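Local coordinates for trehalose-6-phosphate phosphatase-related protein (Thermoplasma acidophilum, PDB 1U02) that removes the phosphate from trehalose 6-phosphate to yield free trehalose, using magnesium as cofactor, at residues D25-F39 against R216-K230. Numbering follows the deposited sequence.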
loop_
_atom_site.group_PDB
_atom_site.type_symbol
_atom_site.label_atom_id
_atom_site.label_comp_id
_atom_site.label_asym_id
_atom_site.label_seq_id
_atom_site.Cartn_x
_atom_site.Cartn_y
_atom_site.Cartn_z
ATOM N N ASP A 25 -11.528 -2.748 11.329
ATOM C CA ASP A 25 -12.536 -3.075 12.339
ATOM C C ASP A 25 -12.237 -2.270 13.599
ATOM O O ASP A 25 -11.182 -1.641 13.699
ATOM C CB ASP A 25 -12.562 -4.583 12.657
ATOM C CG ASP A 25 -11.215 -5.127 13.109
ATOM O OD1 ASP A 25 -10.405 -4.368 13.683
ATOM O OD2 ASP A 25 -10.971 -6.338 12.909
ATOM N N ALA A 26 -13.170 -2.277 14.549
ATOM C CA ALA A 26 -13.013 -1.535 15.798
ATOM C C ALA A 26 -11.684 -1.813 16.492
ATOM O O ALA A 26 -11.076 -0.907 17.062
ATOM C CB ALA A 26 -14.173 -1.855 16.744
ATOM N N GLY A 27 -11.239 -3.065 16.453
ATOM C CA GLY A 27 -9.983 -3.416 17.098
ATOM C C GLY A 27 -8.797 -2.655 16.535
ATOM O O GLY A 27 -7.963 -2.128 17.281
ATOM N N LEU A 28 -8.721 -2.591 15.211
ATOM C CA LEU A 28 -7.628 -1.888 14.556
ATOM C C LEU A 28 -7.757 -0.381 14.790
ATOM O O LEU A 28 -6.755 0.310 14.995
ATOM C CB LEU A 28 -7.613 -2.190 13.050
ATOM C CG LEU A 28 -6.496 -1.514 12.239
ATOM C CD1 LEU A 28 -5.140 -1.826 12.865
ATOM C CD2 LEU A 28 -6.540 -1.983 10.784
ATOM N N LEU A 29 -8.987 0.124 14.761
ATOM C CA LEU A 29 -9.215 1.550 14.979
ATOM C C LEU A 29 -8.691 1.964 16.356
ATOM O O LEU A 29 -8.054 3.006 16.495
ATOM C CB LEU A 29 -10.712 1.877 14.856
ATOM C CG LEU A 29 -11.275 1.780 13.429
ATOM C CD1 LEU A 29 -12.797 1.887 13.435
ATOM C CD2 LEU A 29 -10.664 2.886 12.578
ATOM N N SER A 30 -8.946 1.139 17.367
ATOM C CA SER A 30 -8.493 1.431 18.729
ATOM C C SER A 30 -6.964 1.396 18.818
ATOM O O SER A 30 -6.342 2.304 19.378
ATOM C CB SER A 30 -9.108 0.418 19.704
ATOM O OG SER A 30 -8.541 0.521 21.001
ATOM N N LEU A 31 -6.365 0.348 18.252
ATOM C CA LEU A 31 -4.912 0.177 18.263
ATOM C C LEU A 31 -4.159 1.337 17.625
ATOM O O LEU A 31 -3.211 1.866 18.202
ATOM C CB LEU A 31 -4.526 -1.107 17.531
ATOM C CG LEU A 31 -4.594 -2.424 18.295
ATOM C CD1 LEU A 31 -4.364 -3.569 17.321
ATOM C CD2 LEU A 31 -3.542 -2.439 19.402
ATOM N N ILE A 32 -4.576 1.724 16.425
ATOM C CA ILE A 32 -3.913 2.811 15.717
ATOM C C ILE A 32 -4.224 4.147 16.379
ATOM O O ILE A 32 -3.366 5.027 16.446
ATOM C CB ILE A 32 -4.323 2.827 14.222
ATOM C CG1 ILE A 32 -3.909 1.505 13.563
ATOM C CG2 ILE A 32 -3.647 3.980 13.501
ATOM C CD1 ILE A 32 -2.413 1.226 13.644
ATOM N N SER A 33 -5.451 4.287 16.870
ATOM C CA SER A 33 -5.863 5.505 17.559
ATOM C C SER A 33 -4.905 5.749 18.726
ATOM O O SER A 33 -4.415 6.860 18.915
ATOM C CB SER A 33 -7.297 5.359 18.085
ATOM O OG SER A 33 -7.671 6.484 18.863
ATOM N N ASP A 34 -4.633 4.698 19.497
ATOM C CA ASP A 34 -3.725 4.804 20.638
ATOM C C ASP A 34 -2.297 5.056 20.182
ATOM O O ASP A 34 -1.622 5.957 20.675
ATOM C CB ASP A 34 -3.744 3.519 21.470
ATOM C CG ASP A 34 -5.032 3.336 22.240
ATOM O OD1 ASP A 34 -5.824 4.297 22.325
ATOM O OD2 ASP A 34 -5.243 2.225 22.772
ATOM N N LEU A 35 -1.840 4.250 19.232
ATOM C CA LEU A 35 -0.485 4.360 18.718
ATOM C C LEU A 35 -0.109 5.751 18.197
ATOM O O LEU A 35 0.980 6.247 18.487
ATOM C CB LEU A 35 -0.282 3.325 17.611
ATOM C CG LEU A 35 1.140 3.134 17.077
ATOM C CD1 LEU A 35 2.017 2.497 18.150
ATOM C CD2 LEU A 35 1.095 2.257 15.837
ATOM N N LYS A 36 -1.003 6.380 17.437
ATOM C CA LYS A 36 -0.718 7.697 16.869
ATOM C C LYS A 36 -0.573 8.788 17.925
ATOM O O LYS A 36 -0.053 9.865 17.648
ATOM C CB LYS A 36 -1.795 8.087 15.843
ATOM C CG LYS A 36 -3.174 8.408 16.410
ATOM C CD LYS A 36 -3.376 9.909 16.576
ATOM C CE LYS A 36 -4.841 10.255 16.823
ATOM N NZ LYS A 36 -5.390 9.596 18.045
ATOM N N GLU A 37 -1.032 8.506 19.136
ATOM C CA GLU A 37 -0.921 9.463 20.226
ATOM C C GLU A 37 0.505 9.476 20.773
ATOM O O GLU A 37 0.962 10.485 21.306
ATOM C CB GLU A 37 -1.885 9.098 21.360
ATOM C CG GLU A 37 -3.343 9.325 21.032
ATOM C CD GLU A 37 -3.670 10.796 20.895
ATOM O OE1 GLU A 37 -3.456 11.539 21.877
ATOM O OE2 GLU A 37 -4.134 11.211 19.812
ATOM N N ARG A 38 1.211 8.359 20.626
ATOM C CA ARG A 38 2.569 8.254 21.150
ATOM C C ARG A 38 3.673 8.269 20.107
ATOM O O ARG A 38 4.822 8.571 20.430
ATOM C CB ARG A 38 2.712 6.984 21.997
ATOM C CG ARG A 38 1.798 6.926 23.211
ATOM C CD ARG A 38 2.067 5.668 24.031
ATOM N NE ARG A 38 1.105 5.485 25.121
ATOM C CZ ARG A 38 1.021 6.263 26.197
ATOM N NH1 ARG A 38 1.847 7.293 26.348
ATOM N NH2 ARG A 38 0.110 6.006 27.127
ATOM N N PHE A 39 3.335 7.938 18.865
ATOM C CA PHE A 39 4.328 7.908 17.798
ATOM C C PHE A 39 3.845 8.614 16.540
ATOM O O PHE A 39 2.648 8.621 16.250
ATOM C CB PHE A 39 4.671 6.462 17.432
ATOM C CG PHE A 39 5.129 5.632 18.589
ATOM C CD1 PHE A 39 4.210 5.079 19.475
ATOM C CD2 PHE A 39 6.486 5.395 18.791
ATOM C CE1 PHE A 39 4.634 4.299 20.549
ATOM C CE2 PHE A 39 6.924 4.616 19.863
ATOM C CZ PHE A 39 5.995 4.066 20.743
ATOM N N ARG A 216 -0.642 -6.904 14.954
ATOM C CA ARG A 216 -1.459 -6.036 15.792
ATOM C C ARG A 216 -1.071 -6.191 17.260
ATOM O O ARG A 216 -1.077 -5.226 18.025
ATOM C CB ARG A 216 -2.938 -6.372 15.632
ATOM C CG ARG A 216 -3.520 -5.985 14.287
ATOM C CD ARG A 216 -5.029 -6.135 14.291
ATOM N NE ARG A 216 -5.619 -5.800 13.000
ATOM C CZ ARG A 216 -6.926 -5.805 12.761
ATOM N NH1 ARG A 216 -7.769 -6.126 13.730
ATOM N NH2 ARG A 216 -7.391 -5.487 11.558
ATOM N N LYS A 217 -0.731 -7.419 17.641
ATOM C CA LYS A 217 -0.355 -7.720 19.015
ATOM C C LYS A 217 0.931 -6.996 19.391
ATOM O O LYS A 217 1.073 -6.516 20.511
ATOM C CB LYS A 217 -0.179 -9.229 19.185
ATOM C CG LYS A 217 -0.159 -9.688 20.627
ATOM C CD LYS A 217 -0.116 -11.207 20.721
ATOM C CE LYS A 217 -0.259 -11.667 22.161
ATOM N NZ LYS A 217 -0.269 -13.150 22.273
ATOM N N ILE A 218 1.866 -6.922 18.450
ATOM C CA ILE A 218 3.129 -6.237 18.694
ATOM C C ILE A 218 2.870 -4.742 18.886
ATOM O O ILE A 218 3.446 -4.111 19.781
ATOM C CB ILE A 218 4.113 -6.451 17.521
ATOM C CG1 ILE A 218 4.696 -7.864 17.588
ATOM C CG2 ILE A 218 5.227 -5.412 17.563
ATOM C CD1 ILE A 218 5.518 -8.132 18.839
ATOM N N LEU A 219 1.995 -4.182 18.053
ATOM C CA LEU A 219 1.654 -2.765 18.149
ATOM C C LEU A 219 0.938 -2.512 19.476
ATOM O O LEU A 219 1.150 -1.488 20.129
ATOM C CB LEU A 219 0.752 -2.351 16.978
ATOM C CG LEU A 219 1.338 -2.470 15.567
ATOM C CD1 LEU A 219 0.311 -1.994 14.543
ATOM C CD2 LEU A 219 2.604 -1.637 15.464
ATOM N N LYS A 220 0.086 -3.455 19.859
ATOM C CA LYS A 220 -0.652 -3.377 21.113
ATOM C C LYS A 220 0.354 -3.294 22.265
ATOM O O LYS A 220 0.203 -2.492 23.181
ATOM C CB LYS A 220 -1.520 -4.630 21.271
ATOM C CG LYS A 220 -2.233 -4.768 22.612
ATOM C CD LYS A 220 -2.694 -6.210 22.827
ATOM C CE LYS A 220 -3.610 -6.347 24.034
ATOM N NZ LYS A 220 -4.930 -5.692 23.808
ATOM N N PHE A 221 1.387 -4.127 22.198
ATOM C CA PHE A 221 2.419 -4.160 23.224
ATOM C C PHE A 221 3.225 -2.863 23.291
ATOM O O PHE A 221 3.478 -2.335 24.379
ATOM C CB PHE A 221 3.368 -5.332 22.976
ATOM C CG PHE A 221 4.325 -5.580 24.100
ATOM C CD1 PHE A 221 3.864 -6.056 25.329
ATOM C CD2 PHE A 221 5.686 -5.325 23.942
ATOM C CE1 PHE A 221 4.749 -6.276 26.389
ATOM C CE2 PHE A 221 6.578 -5.541 24.995
ATOM C CZ PHE A 221 6.108 -6.016 26.218
ATOM N N ILE A 222 3.640 -2.354 22.134
ATOM C CA ILE A 222 4.413 -1.120 22.094
ATOM C C ILE A 222 3.644 -0.001 22.787
ATOM O O ILE A 222 4.234 0.845 23.459
ATOM C CB ILE A 222 4.727 -0.707 20.646
ATOM C CG1 ILE A 222 5.543 -1.803 19.963
ATOM C CG2 ILE A 222 5.524 0.589 20.637
ATOM C CD1 ILE A 222 5.783 -1.553 18.494
ATOM N N GLU A 223 2.326 -0.010 22.622
ATOM C CA GLU A 223 1.462 0.983 23.244
ATOM C C GLU A 223 1.543 0.876 24.763
ATOM O O GLU A 223 1.747 1.876 25.453
ATOM C CB GLU A 223 0.014 0.778 22.791
ATOM C CG GLU A 223 -1.047 1.490 23.632
ATOM C CD GLU A 223 -0.849 2.991 23.676
ATOM O OE1 GLU A 223 -0.340 3.548 22.683
ATOM O OE2 GLU A 223 -1.216 3.614 24.694
HETATM N N MSE A 224 1.382 -0.340 25.279
HETATM C CA MSE A 224 1.438 -0.576 26.721
HETATM C C MSE A 224 2.784 -0.132 27.292
HETATM O O MSE A 224 2.870 0.307 28.440
HETATM C CB MSE A 224 1.208 -2.059 27.032
HETATM C CG MSE A 224 -0.064 -2.620 26.427
HETATM SE SE MSE A 224 -0.536 -4.348 27.150
HETATM C CE MSE A 224 -2.245 -3.884 27.917
ATOM N N LEU A 225 3.830 -0.251 26.480
ATOM C CA LEU A 225 5.170 0.156 26.897
ATOM C C LEU A 225 5.185 1.662 27.158
ATOM O O LEU A 225 5.765 2.123 28.147
ATOM C CB LEU A 225 6.190 -0.181 25.814
ATOM C CG LEU A 225 6.507 -1.669 25.604
ATOM C CD1 LEU A 225 7.435 -1.832 24.406
ATOM C CD2 LEU A 225 7.158 -2.241 26.859
ATOM N N GLY A 226 4.546 2.421 26.271
ATOM C CA GLY A 226 4.498 3.863 26.432
ATOM C C GLY A 226 3.703 4.284 27.652
ATOM O O GLY A 226 4.033 5.267 28.310
ATOM N N VAL A 227 2.650 3.534 27.954
ATOM C CA VAL A 227 1.809 3.837 29.107
ATOM C C VAL A 227 2.617 3.769 30.403
ATOM O O VAL A 227 2.398 4.560 31.323
ATOM C CB VAL A 227 0.623 2.857 29.190
ATOM C CG1 VAL A 227 -0.317 3.265 30.312
ATOM C CG2 VAL A 227 -0.110 2.831 27.859
ATOM N N GLN A 228 3.551 2.822 30.469
ATOM C CA GLN A 228 4.406 2.655 31.647
ATOM C C GLN A 228 5.534 3.683 31.610
ATOM O O GLN A 228 5.884 4.279 32.630
ATOM C CB GLN A 228 5.038 1.258 31.660
ATOM C CG GLN A 228 4.093 0.092 31.862
ATOM C CD GLN A 228 3.562 -0.009 33.285
ATOM O OE1 GLN A 228 4.320 0.099 34.260
ATOM N NE2 GLN A 228 2.256 -0.236 33.412
ATOM N N LYS A 229 6.093 3.876 30.417
ATOM C CA LYS A 229 7.207 4.792 30.187
ATOM C C LYS A 229 7.008 6.229 30.675
ATOM O O LYS A 229 7.984 6.912 31.003
ATOM C CB LYS A 229 7.547 4.817 28.696
ATOM C CG LYS A 229 8.971 5.247 28.393
ATOM C CD LYS A 229 9.951 4.187 28.863
ATOM C CE LYS A 229 11.334 4.407 28.276
ATOM N NZ LYS A 229 12.203 3.228 28.518
ATOM N N LYS A 230 5.763 6.692 30.721
ATOM C CA LYS A 230 5.494 8.057 31.166
ATOM C C LYS A 230 5.071 8.130 32.632
ATOM O O LYS A 230 5.819 8.754 33.416
ATOM C CB LYS A 230 4.413 8.702 30.295
ATOM C CG LYS A 230 3.079 7.977 30.316
ATOM C CD LYS A 230 1.954 8.895 29.871
ATOM C CE LYS A 230 0.603 8.220 30.037
ATOM N NZ LYS A 230 -0.524 9.175 29.759
HETATM O O HOH W 1 -10.054 -4.940 10.312
HETATM O O HOH W 2 -2.123 6.155 23.501
#
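R216 reaches along the start of helix 26-38 to the carboxylate of D25, and its NH1 gives both oxygens weak bonds of a salt bridge, the straighter one to OD2 (N-H...O 172°). D25 OD1 also caps the helix, taking the N-H of L28 at 2.9 Å from its N. Each nitrogen of the R216 guanidinium has an acceptor: NE bonds the carbonyl of L12, while NH2 shares water 1 with the backbone N of D25. L28 CB lies over one face of the group, 3.6 Å from R216 NH2.

Helices 26-38 and 212-229 pack on the same side of the mixed sheet of the Rossmann-like core characteristic of the HAD superfamily, their facing segments crossing at 42° with axes 9.6 Å apart. L219, from helix 212-229, fills the angle between helix 26-38 and the central strand 3-7, touching I4 and L6, with its CD2 4.2 Å from L35 CD2.

Further along, R38 NE donates to E223 OE2 at 3.0 Å, approaching from above the carboxylate plane. E223 turns back toward R38 at chi2 (59°), and water 2 donates to its OE2 and to the carbonyl of D34. The R38 guanidinium lies flat over the G226-V227 peptide; the chain leading to it also runs so near G226 that a CB there would clash with R38 CD. A leucine in place of R38 would probably leave the E223 carboxylate without its charged mate and that peptide without its flat cover. Nearer the sheet, F39 CZ meets I222 CG2 at 3.5 Å.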